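Local coordinates for protein DNA ligase (Archaeoglobus fulgidus, PDB 3GDE) that probably seals nicks in double-stranded DNA during replication, recombination and repair, joining 3'-hydroxyl and 5'-phosphate ends at the expense of ATP, at residues A[17-22]-A[26-31]; A[92-97]-A[161-166]. All blocks are in the same frame, centred on the assembly; numbering follows the deposited sequence.

Contact 1: A[17-22]-A[26-31]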
loop_
_atom_site.group_PDB
_atom_site.type_symbol
_atom_site.label_atom_id
_atom_site.label_comp_id
_atom_site.label_asym_id
_atom_site.label_seq_id
_atom_site.Cartn_x
_atom_site.Cartn_y
_atom_site.Cartn_z
ATOM N N GLU A 17 -13.486 -9.199 -17.391
ATOM C CA GLU A 17 -14.566 -8.824 -16.478
ATOM C C GLU A 17 -15.607 -9.929 -16.300
ATOM O O GLU A 17 -16.181 -10.084 -15.228
ATOM C CB GLU A 17 -15.264 -7.544 -16.953
ATOM C CG GLU A 17 -14.360 -6.341 -17.006
ATOM C CD GLU A 17 -15.054 -5.047 -16.643
ATOM O OE1 GLU A 17 -16.247 -5.081 -16.254
ATOM O OE2 GLU A 17 -14.385 -3.989 -16.735
ATOM N N LYS A 18 -15.833 -10.690 -17.364
ATOM C CA LYS A 18 -16.805 -11.776 -17.389
ATOM C C LYS A 18 -16.299 -13.000 -16.625
ATOM O O LYS A 18 -17.090 -13.833 -16.169
ATOM C CB LYS A 18 -17.122 -12.108 -18.859
ATOM C CG LYS A 18 -17.671 -13.504 -19.187
ATOM C CD LYS A 18 -16.574 -14.433 -19.744
ATOM C CE LYS A 18 -17.146 -15.533 -20.623
ATOM N NZ LYS A 18 -17.693 -14.985 -21.907
ATOM N N ILE A 19 -14.983 -13.091 -16.475
ATOM C CA ILE A 19 -14.346 -14.280 -15.939
ATOM C C ILE A 19 -14.180 -14.168 -14.427
ATOM O O ILE A 19 -13.550 -13.227 -13.919
ATOM C CB ILE A 19 -12.999 -14.554 -16.655
ATOM C CG1 ILE A 19 -13.246 -14.801 -18.152
ATOM C CG2 ILE A 19 -12.272 -15.742 -16.036
ATOM C CD1 ILE A 19 -12.046 -14.523 -19.043
ATOM N N SER A 20 -14.754 -15.129 -13.710
ATOM C CA SER A 20 -14.694 -15.120 -12.262
ATOM C C SER A 20 -13.673 -16.111 -11.705
ATOM O O SER A 20 -13.199 -15.944 -10.583
ATOM C CB SER A 20 -16.091 -15.328 -11.649
ATOM O OG SER A 20 -16.541 -16.656 -11.828
ATOM N N SER A 21 -13.322 -17.128 -12.489
ATOM C CA SER A 21 -12.347 -18.110 -12.041
ATOM C C SER A 21 -10.937 -17.531 -11.985
ATOM O O SER A 21 -10.448 -16.971 -12.966
ATOM C CB SER A 21 -12.386 -19.366 -12.921
ATOM O OG SER A 21 -11.258 -20.188 -12.672
ATOM N N THR A 22 -10.302 -17.685 -10.827
ATOM C CA THR A 22 -8.933 -17.234 -10.561
ATOM C C THR A 22 -7.887 -17.909 -11.453
ATOM O O THR A 22 -6.929 -17.265 -11.903
ATOM C CB THR A 22 -8.579 -17.452 -9.050
ATOM O OG1 THR A 22 -9.242 -16.450 -8.261
ATOM C CG2 THR A 22 -7.057 -17.392 -8.793
ATOM N N THR A 26 -5.715 -16.187 -14.432
ATOM C CA THR A 26 -4.280 -16.449 -14.483
ATOM C C THR A 26 -3.821 -16.903 -15.896
ATOM O O THR A 26 -2.836 -16.389 -16.438
ATOM C CB THR A 26 -3.875 -17.481 -13.391
ATOM O OG1 THR A 26 -4.186 -16.948 -12.098
ATOM C CG2 THR A 26 -2.385 -17.816 -13.448
ATOM N N ALA A 27 -4.559 -17.839 -16.486
ATOM C CA ALA A 27 -4.187 -18.435 -17.774
ATOM C C ALA A 27 -4.390 -17.466 -18.958
ATOM O O ALA A 27 -3.530 -17.358 -19.837
ATOM C CB ALA A 27 -4.940 -19.770 -17.986
ATOM N N ARG A 28 -5.512 -16.748 -18.960
ATOM C CA ARG A 28 -5.748 -15.671 -19.921
ATOM C C ARG A 28 -4.669 -14.599 -19.888
ATOM O O ARG A 28 -4.175 -14.183 -20.936
ATOM C CB ARG A 28 -7.114 -15.019 -19.704
ATOM C CG ARG A 28 -8.290 -15.921 -20.020
ATOM C CD ARG A 28 -8.441 -16.107 -21.520
ATOM N NE ARG A 28 -9.192 -15.027 -22.156
ATOM C CZ ARG A 28 -10.320 -15.203 -22.841
ATOM N NH1 ARG A 28 -10.831 -16.423 -22.991
ATOM N NH2 ARG A 28 -10.930 -14.158 -23.394
ATOM N N ILE A 29 -4.301 -14.164 -18.687
ATOM C CA ILE A 29 -3.299 -13.103 -18.511
ATOM C C ILE A 29 -1.895 -13.545 -18.924
ATOM O O ILE A 29 -1.173 -12.773 -19.547
ATOM C CB ILE A 29 -3.298 -12.537 -17.062
ATOM C CG1 ILE A 29 -4.639 -11.848 -16.771
ATOM C CG2 ILE A 29 -2.087 -11.570 -16.834
ATOM C CD1 ILE A 29 -4.848 -11.492 -15.293
ATOM N N ALA A 30 -1.523 -14.781 -18.573
ATOM C CA ALA A 30 -0.257 -15.381 -19.003
ATOM C C ALA A 30 -0.133 -15.422 -20.515
ATOM O O ALA A 30 0.887 -14.998 -21.066
ATOM C CB ALA A 30 -0.099 -16.805 -18.425
ATOM N N ALA A 31 -1.171 -15.929 -21.176
ATOM C CA ALA A 31 -1.227 -15.985 -22.644
ATOM C C ALA A 31 -0.992 -14.629 -23.289
ATOM O O ALA A 31 -0.200 -14.520 -24.224
ATOM C CB ALA A 31 -2.578 -16.599 -23.126
#

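Contact 2: A[92-97]-A[161-166]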
loop_
_atom_site.group_PDB
_atom_site.type_symbol
_atom_site.label_atom_id
_atom_site.label_comp_id
_atom_site.label_asym_id
_atom_site.label_seq_id
_atom_site.Cartn_x
_atom_site.Cartn_y
_atom_site.Cartn_z
ATOM N N GLY A 92 -22.560 3.686 -11.727
ATOM C CA GLY A 92 -21.808 3.116 -10.602
ATOM C C GLY A 92 -20.293 3.113 -10.794
ATOM O O GLY A 92 -19.556 2.608 -9.948
ATOM N N ASP A 93 -19.831 3.696 -11.900
ATOM C CA ASP A 93 -18.416 3.686 -12.255
ATOM C C ASP A 93 -18.132 4.813 -13.230
ATOM O O ASP A 93 -18.857 4.971 -14.205
ATOM C CB ASP A 93 -18.045 2.340 -12.893
ATOM C CG ASP A 93 -16.579 2.237 -13.212
ATOM O OD1 ASP A 93 -15.781 2.001 -12.283
ATOM O OD2 ASP A 93 -16.213 2.399 -14.394
ATOM N N LEU A 94 -17.081 5.592 -12.969
ATOM C CA LEU A 94 -16.714 6.683 -13.865
ATOM C C LEU A 94 -16.168 6.170 -15.200
ATOM O O LEU A 94 -16.303 6.853 -16.224
ATOM C CB LEU A 94 -15.731 7.659 -13.209
ATOM C CG LEU A 94 -15.589 9.047 -13.856
ATOM C CD1 LEU A 94 -16.890 9.878 -13.817
ATOM C CD2 LEU A 94 -14.463 9.816 -13.209
ATOM N N GLY A 95 -15.561 4.977 -15.183
ATOM C CA GLY A 95 -15.070 4.327 -16.398
ATOM C C GLY A 95 -16.198 4.102 -17.390
ATOM O O GLY A 95 -16.073 4.450 -18.565
ATOM N N LEU A 96 -17.309 3.543 -16.906
ATOM C CA LEU A 96 -18.480 3.286 -17.740
ATOM C C LEU A 96 -19.139 4.573 -18.232
ATOM O O LEU A 96 -19.729 4.605 -19.312
ATOM C CB LEU A 96 -19.494 2.406 -17.000
ATOM C CG LEU A 96 -19.059 0.979 -16.643
ATOM C CD1 LEU A 96 -20.116 0.289 -15.792
ATOM C CD2 LEU A 96 -18.749 0.149 -17.892
ATOM N N VAL A 97 -19.026 5.634 -17.440
ATOM C CA VAL A 97 -19.506 6.944 -17.846
ATOM C C VAL A 97 -18.629 7.526 -18.956
ATOM O O VAL A 97 -19.150 8.035 -19.952
ATOM C CB VAL A 97 -19.584 7.927 -16.657
ATOM C CG1 VAL A 97 -19.936 9.339 -17.141
ATOM C CG2 VAL A 97 -20.605 7.439 -15.641
ATOM N N LEU A 161 -7.916 3.274 -14.481
ATOM C CA LEU A 161 -6.487 3.236 -14.185
ATOM C C LEU A 161 -6.081 4.427 -13.315
ATOM O O LEU A 161 -5.458 4.239 -12.271
ATOM C CB LEU A 161 -5.672 3.175 -15.491
ATOM C CG LEU A 161 -4.140 3.149 -15.494
ATOM C CD1 LEU A 161 -3.568 2.098 -14.538
ATOM C CD2 LEU A 161 -3.623 2.913 -16.922
ATOM N N ILE A 162 -6.452 5.638 -13.737
ATOM C CA ILE A 162 -6.234 6.860 -12.951
ATOM C C ILE A 162 -6.863 6.779 -11.542
ATOM O O ILE A 162 -6.294 7.271 -10.570
ATOM C CB ILE A 162 -6.772 8.113 -13.696
ATOM C CG1 ILE A 162 -5.957 8.374 -14.972
ATOM C CG2 ILE A 162 -6.776 9.362 -12.768
ATOM C CD1 ILE A 162 -6.637 9.284 -15.956
ATOM N N LEU A 163 -8.032 6.152 -11.450
ATOM C CA LEU A 163 -8.728 5.946 -10.180
ATOM C C LEU A 163 -8.228 4.709 -9.420
ATOM O O LEU A 163 -8.715 4.414 -8.332
ATOM C CB LEU A 163 -10.244 5.855 -10.416
ATOM C CG LEU A 163 -10.878 7.167 -10.909
ATOM C CD1 LEU A 163 -12.339 6.993 -11.274
ATOM C CD2 LEU A 163 -10.699 8.291 -9.898
ATOM N N ASN A 164 -7.267 3.994 -10.011
ATOM C CA ASN A 164 -6.618 2.830 -9.402
ATOM C C ASN A 164 -7.505 1.612 -9.061
ATOM O O ASN A 164 -7.072 0.738 -8.303
ATOM C CB ASN A 164 -5.762 3.236 -8.183
ATOM C CG ASN A 164 -4.717 4.329 -8.508
ATOM O OD1 ASN A 164 -4.504 5.242 -7.698
ATOM N ND2 ASN A 164 -4.069 4.240 -9.685
ATOM N N GLU A 165 -8.717 1.550 -9.616
ATOM C CA GLU A 165 -9.576 0.361 -9.503
ATOM C C GLU A 165 -10.108 -0.113 -10.860
ATOM O O GLU A 165 -11.067 0.436 -11.401
ATOM C CB GLU A 165 -10.692 0.503 -8.419
ATOM C CG GLU A 165 -11.993 1.243 -8.787
ATOM C CD GLU A 165 -13.290 0.704 -8.082
ATOM O OE1 GLU A 165 -13.331 -0.446 -7.554
ATOM O OE2 GLU A 165 -14.300 1.449 -8.085
ATOM N N MET A 166 -9.461 -1.146 -11.402
ATOM C CA MET A 166 -9.746 -1.664 -12.748
ATOM C C MET A 166 -11.023 -2.506 -12.809
ATOM O O MET A 166 -11.640 -2.633 -13.873
ATOM C CB MET A 166 -8.556 -2.491 -13.258
ATOM C CG MET A 166 -7.256 -1.721 -13.408
ATOM S SD MET A 166 -7.442 -0.268 -14.459
ATOM C CE MET A 166 -7.177 -0.917 -16.097
#

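Contact 1: A[17-22]-A[26-31]
Thr22 O is gripped twice by Thr26. The hydroxyl OG1 of Thr26 donates to Thr22 O over 2.8 Å. The amide Thr26 N donates to the same oxygen, Thr22 O, at 3.0 Å and with an N-H...O angle of 161°. The two donors come from opposite faces of the carbonyl plane, each tilted well off it. The amide bond is the ordinary i to i+4 bond of the first helical turn. The hydroxyl bond is an addition: the side chain turns back along the helix. The chi1 of Thr26, -61°, sets OG1 beside the backbone N and aims CG2 anti to it. Both donors of Thr26, a buried residue, thus serve one carbonyl. An alanine here would probably leave Thr22 O with the amide as its one donor from Thr26 and open a small gap towards Ile174 and Asp177 of helix 172-182.

The other half of the contact sets an aliphatic side chain against an arginine. CB of Ile19 points toward the helix, and its side chain crosses that of Arg28 at about a right angle. Ile19 CD1 meets Arg28 CG at 4.1 Å. Arg28 is bent at chi2 and chi3, and the bends swing its guanidinium back over the isoleucine. Ile19 CD1 therefore also lies over the centre of one guanidinium face, 4.2 Å above the plane. Arg28 also touches Arg15 and Leu16 of helix 6-16, while Ile19 packs on Glu24 and Leu25.

Ser21 is the N-cap of helix 22-34, and its OG accepts from Glu24 N. Together these contacts form a capped helix start. They belong to the short connection between helices 6-16 and 22-34 in the all-helical N-terminal DNA-binding domain of the ligase.

Contact 2: A[92-97]-A[161-166]
Leu94 meets Leu163 beginning at its first side-chain carbon. CB of Leu94 points toward the 161-166 segment and lies 4.0 Å from Leu163 CD1. CG comes next, anti to the backbone N with chi1 at -162°, and carries the chain on past the same methyl. At the tip, Leu94 CD2 is again 4.0 Å from Leu163 CD1. One methyl of Leu163 thus sits against both the root and one branch of Leu94. The two side chains cross at about a right angle. On its other contacts Leu94 reaches Ile66, Leu69 and Tyr70 of helix 66-77, Ile88 of helix 81-91 and Thr159 of helix 152-162. It belongs to a small apolar cluster built from several helices.

Beside this packing lie two acids. Asp93 OD1 and Glu165 OE2 approach to 4.5 Å, a pair of like charges. Arg160 probably eases the pair, since its NE makes a salt bridge to Asp93 OD2; Arg167 offers Glu165 OE2 a long, weak ion pair. Asp93 is also busy within its own segment. It is the N-cap of helix 94-108, and OD2 accepts from Leu96 N at 3.0 Å through its anti lone pair, with an N-H...O angle of 143°. The cap and Arg160 therefore share one oxygen and fix the carboxylate.

Across the contact, helix 152-162 comes to an end. Asn164 has positive phi and closes the last turn in a Schellman motif, with Asn164 N bonded to Leu161 O at 2.9 Å. The contact joins the capped start of helix 94-108 to the residues that leave the end of helix 152-162, as part of helix packing in the N-terminal DNA-binding domain.

How the contacts relate
Both contacts lie in the N-terminal helical domain, away from the annotated ATP-binding and active-site residues. Each is partly buried. Contact 1 is local: its hydrogen bonds lie in the first turn of helix 22-34, and Ile19 of the preceding loop packs on the same helix at exposed Arg28. Contact 2 brings together segments far apart in sequence, at helices 94-108 and 152-162, and none of its touching residues is exposed. The two share no helix. Contact 1 relies on hydrogen bonds, contact 2 on leucine packing beside two acids. Their centres are 20 Å apart, but Glu17 OE2 comes 4.2 Å from Met166 O. Arg160 links them, bridging to Glu17 and to Asp93.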